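Local coordinates for putative exported protein (PDB 4RAA) that is of unknown function but folds as a six-bladed beta-propeller of the YWTD superfamily and is probably exported from the cytoplasm, at residues Y64-N67 against A71-N74. Numbering follows the deposited sequence.
Sequences YVFN and AFVN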
loop_
_atom_site.group_PDB
_atom_site.type_symbol
_atom_site.label_atom_id
_atom_site.label_comp_id
_atom_site.label_asym_id
_atom_site.label_seq_id
_atom_site.Cartn_x
_atom_site.Cartn_y
_atom_site.Cartn_z
ATOM N N TYR A 64 -15.034 -2.016 16.898
ATOM C CA TYR A 64 -15.539 -0.997 17.830
ATOM C C TYR A 64 -14.531 -0.531 18.866
ATOM O O TYR A 64 -13.565 -1.243 19.161
ATOM C CB TYR A 64 -16.715 -1.553 18.617
ATOM C CG TYR A 64 -17.927 -1.883 17.813
ATOM C CD1 TYR A 64 -18.588 -0.898 17.086
ATOM C CD2 TYR A 64 -18.486 -3.160 17.854
ATOM C CE1 TYR A 64 -19.742 -1.189 16.364
ATOM C CE2 TYR A 64 -19.653 -3.456 17.152
ATOM C CZ TYR A 64 -20.269 -2.472 16.406
ATOM O OH TYR A 64 -21.410 -2.777 15.711
ATOM N N VAL A 65 -14.779 0.665 19.414
ATOM C CA VAL A 65 -13.993 1.216 20.522
ATOM C C VAL A 65 -14.957 1.459 21.681
ATOM O O VAL A 65 -15.962 2.165 21.537
ATOM C CB VAL A 65 -13.252 2.520 20.178
ATOM C CG1 VAL A 65 -12.409 2.991 21.364
ATOM C CG2 VAL A 65 -12.357 2.309 18.959
ATOM N N PHE A 66 -14.653 0.814 22.802
ATOM C CA PHE A 66 -15.364 0.969 24.049
ATOM C C PHE A 66 -14.395 1.535 25.082
ATOM O O PHE A 66 -13.171 1.493 24.913
ATOM C CB PHE A 66 -15.926 -0.363 24.530
ATOM C CG PHE A 66 -17.148 -0.809 23.792
ATOM C CD1 PHE A 66 -17.042 -1.513 22.597
ATOM C CD2 PHE A 66 -18.422 -0.549 24.306
ATOM C CE1 PHE A 66 -18.181 -1.949 21.924
ATOM C CE2 PHE A 66 -19.568 -0.986 23.642
ATOM C CZ PHE A 66 -19.446 -1.685 22.445
ATOM N N ASN A 67 -14.976 2.042 26.159
ATOM C CA ASN A 67 -14.264 2.656 27.268
ATOM C C ASN A 67 -14.058 1.606 28.370
ATOM O O ASN A 67 -14.753 0.586 28.386
ATOM C CB ASN A 67 -15.149 3.810 27.761
ATOM C CG ASN A 67 -14.467 4.740 28.730
ATOM O OD1 ASN A 67 -13.331 4.530 29.173
ATOM N ND2 ASN A 67 -15.183 5.794 29.072
ATOM N N ALA A 71 -18.603 2.126 28.155
ATOM C CA ALA A 71 -19.280 3.094 27.290
ATOM C C ALA A 71 -18.741 2.992 25.882
ATOM O O ALA A 71 -17.552 2.758 25.700
ATOM C CB ALA A 71 -19.070 4.513 27.801
ATOM N N PHE A 72 -19.611 3.184 24.895
ATOM C CA PHE A 72 -19.217 3.161 23.498
ATOM C C PHE A 72 -18.589 4.514 23.154
ATOM O O PHE A 72 -19.187 5.557 23.436
ATOM C CB PHE A 72 -20.427 2.884 22.604
ATOM C CG PHE A 72 -20.114 2.897 21.128
ATOM C CD1 PHE A 72 -19.173 2.014 20.593
ATOM C CD2 PHE A 72 -20.779 3.768 20.262
ATOM C CE1 PHE A 72 -18.879 2.015 19.234
ATOM C CE2 PHE A 72 -20.494 3.767 18.902
ATOM C CZ PHE A 72 -19.543 2.889 18.387
ATOM N N VAL A 73 -17.400 4.486 22.545
ATOM C CA VAL A 73 -16.665 5.696 22.152
ATOM C C VAL A 73 -16.927 5.985 20.684
ATOM O O VAL A 73 -17.383 7.074 20.354
ATOM C CB VAL A 73 -15.131 5.576 22.378
ATOM C CG1 VAL A 73 -14.392 6.847 21.924
ATOM C CG2 VAL A 73 -14.828 5.275 23.844
ATOM N N ASN A 74 -16.604 5.027 19.812
ATOM C CA ASN A 74 -16.748 5.194 18.355
ATOM C C ASN A 74 -16.455 3.888 17.594
ATOM O O ASN A 74 -15.855 2.973 18.166
ATOM C CB ASN A 74 -15.765 6.284 17.851
ATOM C CG ASN A 74 -16.140 6.850 16.494
ATOM O OD1 ASN A 74 -17.241 6.621 15.983
ATOM N ND2 ASN A 74 -15.223 7.606 15.900
#
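The Phe72 ring packs against both Phe66 and Tyr64, and the three form an aromatic cluster on one face of the hairpin. Its CB lies 4.1 Å from Phe66 CE2. With CG anti to the backbone N (chi1 178°), the ring extends along the partner strand: CD1 comes within 4.1 Å of Phe66 CZ, above one face of that ring and displaced toward its rim, and lies 3.4 Å from Val65 O. CE1 borders that oxygen too and reaches Tyr64 CD1 at 3.6 Å. CZ, next round the ring, still borders the same Tyr64 atom. The Phe66 pair is edge-to-face, the edge of Phe72 turned to the face of Phe66 with planes at 61°; the Tyr64 ring is met obliquely. Tyr64 OH is hydrogen-bonded to Leu39 O, in the loop between strands 25-31 and 45-49.

The backbone evidence identifies a classic beta bulge: Val73 and Asn74 both face Val65. Val65 O accepts a hydrogen bond from Val73 N (2.9 Å), the donor tilted 28° from the carbonyl plane, and a weak one from Asn74 N (3.4 Å). Val65 N donates to Asn74 O, 2.8 Å, and Asn67 N to Ala71 O at 2.7 Å closes the pairing near the turn. Beside the bulge, Val65 CG1 meets Val73 CB.

Strands 62-67 and 72-79 form a hairpin, consistent with the outer part of one propeller blade, with strand 52-57 on the other side of 62-67. Chemically, the extra residue of the bulge shifts the register by one; Val65 O accommodates it, accepting firmly from Val73 N and only weakly from Asn74 N, while the three aromatic rings remain packed together beside it.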